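Local coordinates for bacillaene synthase decarboxylase PksI (Bacillus subtilis, PDB 4Q1K), which decarboxylates the carrier-tethered 3-methylglutaconyl group to a 3-methylcrotonyl group during biosynthesis of the antibiotic polyketide bacillaene, at residues 116-121 with 136-141; 108-113 with 233-238; 23-28 with 50-55. The protein carries 1 engineered substitution. One frame throughout, in Å; residues are numbered along the deposited sequence.

Interaction 1 of 3, residues 116-121 with 136-141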
loop_
_atom_site.group_PDB
_atom_site.type_symbol
_atom_site.label_atom_id
_atom_site.label_comp_id
_atom_site.label_asym_id
_atom_site.label_seq_id
_atom_site.Cartn_x
_atom_site.Cartn_y
_atom_site.Cartn_z
ATOM N N VAL B 116 14.765 -9.968 -11.055
ATOM C CA VAL B 116 15.386 -8.910 -11.873
ATOM C C VAL B 116 15.409 -7.619 -10.973
ATOM O O VAL B 116 14.397 -7.299 -10.312
ATOM C CB VAL B 116 14.504 -8.601 -13.078
ATOM C CG1 VAL B 116 15.057 -7.449 -13.914
ATOM C CG2 VAL B 116 14.350 -9.929 -13.913
ATOM N N ILE B 117 16.551 -6.936 -10.981
ATOM C CA ILE B 117 16.698 -5.626 -10.309
ATOM C C ILE B 117 16.723 -4.576 -11.420
ATOM O O ILE B 117 17.636 -4.575 -12.257
ATOM C CB ILE B 117 18.028 -5.585 -9.549
ATOM C CG1 ILE B 117 18.020 -6.722 -8.501
ATOM C CG2 ILE B 117 18.330 -4.144 -8.963
ATOM C CD1 ILE B 117 19.453 -7.082 -8.094
ATOM N N ALA B 118 15.751 -3.688 -11.409
ATOM C CA ALA B 118 15.758 -2.526 -12.342
ATOM C C ALA B 118 16.560 -1.401 -11.653
ATOM O O ALA B 118 16.071 -0.743 -10.677
ATOM C CB ALA B 118 14.333 -2.009 -12.538
ATOM N N ALA B 119 17.815 -1.277 -12.064
ATOM C CA ALA B 119 18.717 -0.238 -11.492
ATOM C C ALA B 119 18.489 1.024 -12.387
ATOM O O ALA B 119 19.194 1.217 -13.416
ATOM C CB ALA B 119 20.167 -0.751 -11.577
ATOM N N MET B 120 17.550 1.852 -11.996
ATOM C CA MET B 120 17.110 3.008 -12.837
ATOM C C MET B 120 17.977 4.168 -12.408
ATOM O O MET B 120 17.540 5.076 -11.613
ATOM C CB MET B 120 15.612 3.275 -12.590
ATOM C CG MET B 120 14.747 2.051 -12.903
ATOM S SD MET B 120 12.998 2.679 -13.002
ATOM C CE MET B 120 12.149 1.204 -13.090
ATOM N N GLN B 121 19.228 4.151 -12.894
ATOM C CA GLN B 121 20.225 5.175 -12.492
ATOM C C GLN B 121 19.922 6.526 -13.209
ATOM O O GLN B 121 20.424 7.587 -12.790
ATOM C CB GLN B 121 21.659 4.698 -12.792
ATOM C CG GLN B 121 22.231 5.041 -14.178
ATOM C CD GLN B 121 21.402 4.531 -15.383
ATOM O OE1 GLN B 121 20.591 3.580 -15.298
ATOM N NE2 GLN B 121 21.579 5.209 -16.501
ATOM N N ASP B 136 11.474 -7.178 -9.948
ATOM C CA ASP B 136 11.066 -7.631 -8.614
ATOM C C ASP B 136 11.628 -6.630 -7.602
ATOM O O ASP B 136 11.064 -6.441 -6.548
ATOM C CB ASP B 136 11.799 -8.972 -8.395
ATOM C CG ASP B 136 11.366 -9.990 -9.457
ATOM O OD1 ASP B 136 10.138 -10.358 -9.442
ATOM O OD2 ASP B 136 12.110 -10.203 -10.436
ATOM N N ILE B 137 12.744 -5.992 -7.965
ATOM C CA ILE B 137 13.369 -4.963 -7.081
ATOM C C ILE B 137 13.617 -3.723 -7.886
ATOM O O ILE B 137 14.215 -3.841 -9.007
ATOM C CB ILE B 137 14.683 -5.450 -6.482
ATOM C CG1 ILE B 137 14.318 -6.544 -5.465
ATOM C CG2 ILE B 137 15.300 -4.299 -5.630
ATOM C CD1 ILE B 137 15.492 -7.433 -5.077
ATOM N N VAL B 138 13.103 -2.577 -7.460
ATOM C CA VAL B 138 13.331 -1.346 -8.324
ATOM C C VAL B 138 14.208 -0.368 -7.553
ATOM O O VAL B 138 13.912 -0.132 -6.412
ATOM C CB VAL B 138 11.972 -0.679 -8.621
ATOM C CG1 VAL B 138 12.218 0.708 -9.333
ATOM C CG2 VAL B 138 11.082 -1.665 -9.481
ATOM N N ILE B 139 15.213 0.258 -8.146
ATOM C CA ILE B 139 15.995 1.277 -7.382
ATOM C C ILE B 139 15.951 2.550 -8.210
ATOM O O ILE B 139 16.197 2.476 -9.396
ATOM C CB ILE B 139 17.497 0.835 -7.345
ATOM C CG1 ILE B 139 17.628 -0.539 -6.637
ATOM C CG2 ILE B 139 18.322 1.885 -6.549
ATOM C CD1 ILE B 139 18.950 -1.264 -7.067
ATOM N N LEU B 140 15.648 3.698 -7.638
ATOM C CA LEU B 140 15.622 4.920 -8.387
ATOM C C LEU B 140 16.827 5.816 -8.045
ATOM O O LEU B 140 17.423 5.646 -6.986
ATOM C CB LEU B 140 14.369 5.748 -8.039
ATOM C CG LEU B 140 13.009 5.025 -8.135
ATOM C CD1 LEU B 140 11.914 6.063 -7.731
ATOM C CD2 LEU B 140 12.791 4.453 -9.533
ATOM N N SER B 141 17.108 6.770 -8.948
ATOM C CA SER B 141 18.101 7.795 -8.700
ATOM C C SER B 141 17.408 9.090 -8.223
ATOM O O SER B 141 16.377 9.545 -8.733
ATOM C CB SER B 141 18.817 8.106 -10.023
ATOM O OG SER B 141 19.158 9.505 -10.084
#
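The backbone N of V116 gives a short, nearly straight hydrogen bond (2.7 Å, 163° at the hydrogen) to D136 OD2, which receives it on the anti lone pair, away from the other carboxylate oxygen. With CG beside its own backbone N (chi1 -61°), D136 folds the carboxylate back across the start of strand 116-120, and its side chain crosses that of V116 at about a right angle. The same OD2 forms a salt bridge to K227 of helix 220-252. V116 O is gripped twice, by D136 N at 2.9 Å and by I137 N, both in the plane of the carbonyl.

From there the two strands, neighbours in the main sheet of the crotonase fold, continue with parallel pairing through I139: A118 N donates to I137 O, I139 N to A118 O, and M120 N to I139 O at 3.0 Å. Helix 127-133 lies in the connection between the strands, making this a beta-alpha-beta crossover.

On the face carrying I117, A119, I137 and I139, the methyl I117 CG2 presses on I139 CD1 at 3.5 Å, while I117 and I137 lie side by side, pointing the same way. This face is covered by helix 201-215, through A208, Y207 and L211. On the other face the extended chain of M120 runs along the sheet; its CE reaches V138 CG1 at 3.8 Å and its SD lies 3.9 Å from L140 CD2.

The contact is fully buried, and its chemistry divides accordingly: amides and carbonyls pair between the strands, apolar side chains of the strands lie on both faces, and the one carboxylate is answered by an amide and an ammonium group. Together these would probably favour its ionised form.

Interaction 2 of 3, residues 108-113 with 233-238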
loop_
_atom_site.group_PDB
_atom_site.type_symbol
_atom_site.label_atom_id
_atom_site.label_comp_id
_atom_site.label_asym_id
_atom_site.label_seq_id
_atom_site.Cartn_x
_atom_site.Cartn_y
_atom_site.Cartn_z
ATOM N N LEU B 108 8.943 -8.040 -19.843
ATOM C CA LEU B 108 10.197 -8.784 -19.814
ATOM C C LEU B 108 10.630 -9.217 -18.422
ATOM O O LEU B 108 11.065 -10.380 -18.270
ATOM C CB LEU B 108 11.368 -7.951 -20.406
ATOM C CG LEU B 108 11.277 -7.693 -21.947
ATOM C CD1 LEU B 108 12.297 -6.636 -22.322
ATOM C CD2 LEU B 108 11.511 -8.973 -22.730
ATOM N N ALA B 109 10.625 -8.306 -17.410
ATOM C CA ALA B 109 11.243 -8.695 -16.185
ATOM C C ALA B 109 10.302 -9.607 -15.367
ATOM O O ALA B 109 10.743 -10.437 -14.605
ATOM C CB ALA B 109 11.569 -7.425 -15.363
ATOM N N LEU B 110 8.998 -9.420 -15.502
ATOM C CA LEU B 110 7.990 -10.285 -14.899
ATOM C C LEU B 110 8.066 -11.701 -15.489
ATOM O O LEU B 110 7.883 -12.668 -14.754
ATOM C CB LEU B 110 6.580 -9.669 -15.089
ATOM C CG LEU B 110 5.450 -10.620 -14.570
ATOM C CD1 LEU B 110 5.524 -10.743 -13.070
ATOM C CD2 LEU B 110 4.106 -10.018 -14.932
ATOM N N ASP B 111 8.332 -11.808 -16.794
ATOM C CA ASP B 111 8.345 -13.157 -17.481
ATOM C C ASP B 111 9.634 -13.876 -17.169
ATOM O O ASP B 111 9.717 -15.092 -17.283
ATOM C CB ASP B 111 8.211 -12.999 -18.998
ATOM C CG ASP B 111 6.831 -12.474 -19.410
ATOM O OD1 ASP B 111 5.897 -12.601 -18.605
ATOM O OD2 ASP B 111 6.740 -11.851 -20.480
ATOM N N CYS B 112 10.691 -13.147 -16.808
ATOM C CA CYS B 112 11.962 -13.746 -16.397
ATOM C C CYS B 112 11.790 -14.673 -15.212
ATOM O O CYS B 112 11.171 -14.295 -14.164
ATOM C CB CYS B 112 13.019 -12.607 -16.143
ATOM S SG CYS B 112 14.667 -13.194 -15.844
ATOM N N GLU B 113 12.370 -15.876 -15.252
ATOM C CA GLU B 113 12.143 -16.795 -14.130
ATOM C C GLU B 113 12.951 -16.459 -12.861
ATOM O O GLU B 113 12.570 -16.903 -11.793
ATOM C CB GLU B 113 12.402 -18.244 -14.534
ATOM C CG GLU B 113 13.808 -18.449 -14.968
ATOM C CD GLU B 113 14.063 -19.922 -15.387
ATOM O OE1 GLU B 113 13.305 -20.827 -14.968
ATOM O OE2 GLU B 113 15.042 -20.146 -16.104
ATOM N N PRO B 233 0.142 -13.997 -8.886
ATOM C CA PRO B 233 -1.054 -13.160 -9.094
ATOM C C PRO B 233 -0.837 -12.084 -10.155
ATOM O O PRO B 233 -1.810 -11.758 -10.852
ATOM C CB PRO B 233 -1.285 -12.480 -7.727
ATOM C CG PRO B 233 -0.445 -13.293 -6.717
ATOM C CD PRO B 233 0.711 -13.837 -7.509
ATOM N N LEU B 234 0.386 -11.542 -10.302
ATOM C CA LEU B 234 0.651 -10.574 -11.373
ATOM C C LEU B 234 0.592 -11.289 -12.695
ATOM O O LEU B 234 0.035 -10.713 -13.660
ATOM C CB LEU B 234 2.055 -9.975 -11.250
ATOM C CG LEU B 234 2.203 -8.895 -10.197
ATOM C CD1 LEU B 234 1.825 -9.357 -8.820
ATOM C CD2 LEU B 234 3.652 -8.462 -10.275
ATOM N N ARG B 235 1.206 -12.514 -12.784
ATOM C CA ARG B 235 1.184 -13.170 -14.102
ATOM C C ARG B 235 -0.242 -13.567 -14.518
ATOM O O ARG B 235 -0.630 -13.487 -15.723
ATOM C CB ARG B 235 2.110 -14.427 -14.043
ATOM C CG ARG B 235 3.616 -14.026 -14.120
ATOM C CD ARG B 235 4.465 -15.273 -13.911
ATOM N NE ARG B 235 5.883 -14.947 -13.977
ATOM C CZ ARG B 235 6.839 -15.718 -13.486
ATOM N NH1 ARG B 235 6.517 -16.823 -12.793
ATOM N NH2 ARG B 235 8.124 -15.360 -13.665
ATOM N N ASP B 236 -1.048 -13.944 -13.512
ATOM C CA ASP B 236 -2.421 -14.308 -13.713
ATOM C C ASP B 236 -3.299 -13.134 -14.132
ATOM O O ASP B 236 -4.164 -13.307 -14.968
ATOM C CB ASP B 236 -2.958 -14.926 -12.433
ATOM C CG ASP B 236 -4.414 -15.355 -12.561
ATOM O OD1 ASP B 236 -4.745 -16.193 -13.439
ATOM O OD2 ASP B 236 -5.253 -14.811 -11.800
ATOM N N GLN B 237 -3.102 -11.970 -13.494
ATOM C CA GLN B 237 -3.993 -10.813 -13.642
ATOM C C GLN B 237 -3.646 -9.888 -14.786
ATOM O O GLN B 237 -4.569 -9.213 -15.302
ATOM C CB GLN B 237 -4.108 -10.041 -12.360
ATOM C CG GLN B 237 -4.803 -10.833 -11.224
ATOM C CD GLN B 237 -4.634 -10.107 -9.891
ATOM O OE1 GLN B 237 -4.575 -8.886 -9.859
ATOM N NE2 GLN B 237 -4.457 -10.824 -8.828
ATOM N N LEU B 238 -2.392 -9.904 -15.258
ATOM C CA LEU B 238 -1.968 -8.946 -16.227
ATOM C C LEU B 238 -2.674 -9.023 -17.641
ATOM O O LEU B 238 -3.034 -7.960 -18.226
ATOM C CB LEU B 238 -0.429 -8.980 -16.332
ATOM C CG LEU B 238 0.143 -7.952 -17.338
ATOM C CD1 LEU B 238 -0.201 -6.486 -16.929
ATOM C CD2 LEU B 238 1.629 -8.207 -17.403
HETATM O O HOH W 1 9.762 -16.674 -11.702
#
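R235 stretches toward L110 because its chain is fully extended from CG to NE (chi3 180°), after CG has been set beside the backbone N (chi1 -77°); L110, with CG opposite its backbone N (chi1 175°), extends past it in the other direction. The pair joins the end of the short helix 108-111 to the long helix 220-252 of the crotonase fold, an arginine reaching across to a carbonyl in the last turn before C112 leaves helical geometry.

The guanidinium holds that carbonyl side-on. NH2 donates to L110 O at 2.9 Å and NE donates to the same oxygen at 3.1 Å; that oxygen lies close to the guanidinium plane. Seen from the acceptor the two differ: NH2 is in the plane of the carbonyl, whereas NE is tilted well out of it. Two donors to one oxygen restrain the rotation of the group, and NH1 is taken by a salt bridge to D228 two turns earlier in the same helix. K227 adds another positive charge nearby, its NZ bonded to A109 O and C112 O, so that carbonyls at and just past this helix end are met by cationic side chains.

Beside the polar grip the contact is aliphatic: R235 CG lies 3.9 Å from L110 CG, L110 CD1 meets L234 CB at 4.0 Å, and L110 CD2 touches L238 CD2 at 3.9 Å, with the L110 and L238 side chains sliding past each other in opposite directions. F163 of helix 161-169 covers L234 and L238, and F171 of a second subunit packs on L234.

At the edge, one water accepts from R235 NH2 at 2.9 Å and donates to E113 O at 2.8 Å.

Interaction 3 of 3, residues 23-28 with 50-55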
loop_
_atom_site.group_PDB
_atom_site.type_symbol
_atom_site.label_atom_id
_atom_site.label_comp_id
_atom_site.label_asym_id
_atom_site.label_seq_id
_atom_site.Cartn_x
_atom_site.Cartn_y
_atom_site.Cartn_z
ATOM N N SER B 23 23.962 -4.171 -31.136
ATOM C CA SER B 23 24.893 -3.526 -30.227
ATOM C C SER B 23 24.276 -2.426 -29.368
ATOM O O SER B 23 25.018 -1.572 -28.916
ATOM C CB SER B 23 26.062 -2.924 -31.021
ATOM O OG SER B 23 27.015 -3.911 -31.322
ATOM N N VAL B 24 22.955 -2.396 -29.134
ATOM C CA VAL B 24 22.479 -1.316 -28.275
ATOM C C VAL B 24 22.089 -1.907 -26.916
ATOM O O VAL B 24 21.664 -1.172 -26.050
ATOM C CB VAL B 24 21.375 -0.416 -28.907
ATOM C CG1 VAL B 24 21.941 0.329 -30.157
ATOM C CG2 VAL B 24 20.084 -1.193 -29.192
ATOM N N VAL B 25 22.272 -3.226 -26.745
ATOM C CA VAL B 25 22.213 -3.850 -25.378
ATOM C C VAL B 25 23.551 -4.546 -25.145
ATOM O O VAL B 25 24.024 -5.298 -26.007
ATOM C CB VAL B 25 21.012 -4.771 -25.152
ATOM C CG1 VAL B 25 21.134 -5.642 -23.902
ATOM C CG2 VAL B 25 19.674 -4.041 -25.189
ATOM N N GLU B 26 24.183 -4.325 -23.988
ATOM C CA GLU B 26 25.443 -5.053 -23.671
ATOM C C GLU B 26 25.092 -6.042 -22.534
ATOM O O GLU B 26 24.468 -5.608 -21.505
ATOM C CB GLU B 26 26.495 -4.057 -23.189
ATOM C CG GLU B 26 27.895 -4.621 -22.837
ATOM C CD GLU B 26 28.684 -3.663 -21.899
ATOM O OE1 GLU B 26 28.192 -3.315 -20.774
ATOM O OE2 GLU B 26 29.810 -3.249 -22.257
ATOM N N LEU B 27 25.427 -7.340 -22.679
ATOM C CA LEU B 27 25.341 -8.283 -21.532
ATOM C C LEU B 27 26.700 -8.465 -20.936
ATOM O O LEU B 27 27.667 -8.793 -21.664
ATOM C CB LEU B 27 24.929 -9.704 -21.943
ATOM C CG LEU B 27 23.588 -9.958 -22.539
ATOM C CD1 LEU B 27 23.374 -11.405 -23.011
ATOM C CD2 LEU B 27 22.540 -9.496 -21.585
ATOM N N ILE B 28 26.786 -8.331 -19.618
ATOM C CA ILE B 28 27.991 -8.640 -18.896
ATOM C C ILE B 28 27.642 -9.646 -17.796
ATOM O O ILE B 28 26.781 -9.381 -16.966
ATOM C CB ILE B 28 28.607 -7.385 -18.222
ATOM C CG1 ILE B 28 29.074 -6.357 -19.234
ATOM C CG2 ILE B 28 29.841 -7.820 -17.432
ATOM C CD1 ILE B 28 29.774 -5.161 -18.577
ATOM N N GLN B 50 13.534 0.305 -32.813
ATOM C CA GLN B 50 13.448 -1.107 -33.257
ATOM C C GLN B 50 14.682 -1.884 -32.785
ATOM O O GLN B 50 14.564 -3.047 -32.351
ATOM C CB GLN B 50 13.376 -1.199 -34.836
ATOM C CG GLN B 50 12.963 -2.602 -35.284
ATOM C CD GLN B 50 11.611 -2.985 -34.679
ATOM O OE1 GLN B 50 10.619 -2.285 -34.881
ATOM N NE2 GLN B 50 11.571 -4.040 -33.871
ATOM N N GLU B 51 15.846 -1.215 -32.742
ATOM C CA GLU B 51 17.097 -1.927 -32.371
ATOM C C GLU B 51 17.035 -2.310 -30.860
ATOM O O GLU B 51 17.386 -3.458 -30.458
ATOM C CB GLU B 51 18.311 -1.066 -32.635
ATOM C CG GLU B 51 18.621 -0.881 -34.151
ATOM C CD GLU B 51 17.763 0.226 -34.814
ATOM O OE1 GLU B 51 17.120 1.118 -34.129
ATOM O OE2 GLU B 51 17.679 0.199 -36.080
ATOM N N LEU B 52 16.617 -1.343 -30.053
ATOM C CA LEU B 52 16.554 -1.576 -28.587
ATOM C C LEU B 52 15.527 -2.625 -28.326
ATOM O O LEU B 52 15.722 -3.502 -27.482
ATOM C CB LEU B 52 16.282 -0.270 -27.773
ATOM C CG LEU B 52 16.329 -0.509 -26.232
ATOM C CD1 LEU B 52 17.715 -0.997 -25.761
ATOM C CD2 LEU B 52 15.999 0.808 -25.501
ATOM N N THR B 53 14.410 -2.544 -29.017
ATOM C CA THR B 53 13.332 -3.518 -28.840
ATOM C C THR B 53 13.843 -4.948 -29.168
ATOM O O THR B 53 13.709 -5.891 -28.339
ATOM C CB THR B 53 12.152 -3.141 -29.780
ATOM O OG1 THR B 53 11.617 -1.893 -29.325
ATOM C CG2 THR B 53 11.055 -4.244 -29.768
ATOM N N ASP B 54 14.435 -5.137 -30.355
ATOM C CA ASP B 54 14.974 -6.454 -30.724
ATOM C C ASP B 54 16.087 -6.927 -29.750
ATOM O O ASP B 54 16.114 -8.106 -29.372
ATOM C CB ASP B 54 15.630 -6.433 -32.119
ATOM C CG ASP B 54 14.661 -6.125 -33.274
ATOM O OD1 ASP B 54 13.440 -6.317 -33.109
ATOM O OD2 ASP B 54 15.183 -5.714 -34.363
ATOM N N ASP B 55 17.029 -6.044 -29.400
ATOM C CA ASP B 55 18.164 -6.424 -28.544
ATOM C C ASP B 55 17.692 -6.748 -27.104
ATOM O O ASP B 55 18.234 -7.672 -26.494
ATOM C CB ASP B 55 19.265 -5.351 -28.505
ATOM C CG ASP B 55 20.124 -5.330 -29.755
ATOM O OD1 ASP B 55 19.787 -6.079 -30.732
ATOM O OD2 ASP B 55 21.127 -4.558 -29.738
#
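D55 OD2 receives the backbone N of V24 at 2.9 Å, nearly along its C-O axis and with an almost straight N-H (163°). The next amide, V25 N, adds a weak bond to the same oxygen at 3.5 Å, so one carboxylate oxygen gathers two successive amides where the chain turns into strand 25-31. The other oxygen, OD1, accepts from H22 N, and between them the two oxygens hold the chain on both sides of S23. D55 brings the group there with CG beside its own backbone N (chi1 -76°), pointing from the early part of helix 50-65 toward the strand; its side chain meets that of V24 at about a right angle.

Apolar contacts close round this polar centre. V24 CG2, placed between its backbone N and carbonyl carbon, dips against the helix backbone and sits 3.6 Å from L52 N and 3.9 Å from E51 CB. V25 packs one residue on: its CG2 lies 3.6 Å from D55 CB and 3.7 Å from L52 CD1, and the V25 side chain slides past that of D55 in the opposite direction and crosses that of L52 at about a right angle. Further along the helix, L56 and A59 continue the surface on which V25 rests, while V37 of strand 34-39 adjoins it within the sheet.

The contact lays the first turns of helix 50-65 against the start of edge strand 25-31 and the residue before it, V24, itself paired through its backbone to Q40. D55 is buried, and its main-chain donors, V24 N, H22 N and weakly V25 N, would probably stabilise its negative charge. The carboxylate thus holds the entry to the strand through backbone N-H groups, while the valines supply the apolar fit.

Overall arrangement
Interaction 1 is the core contact, wholly buried, between two inner strands of the main sheet; interactions 2 and 3 are only partly buried. Interactions 1 and 3 both reach that sheet, one at inner strands and the other at edge strand 25-31, with centres about 18 Å apart. Interaction 2 adjoins interaction 1 directly, since helix 108-111 leads into strand 116-120 and V116 CG2 lies 3.7 Å from A109 O. Chemistry follows position: backbone pairs with aliphatic faces inside the sheet, a charged guanidinium and a water where two helices meet, and a carboxylate holding amides where a helix lies against the sheet margin. K227 borders both interactions 1 and 2.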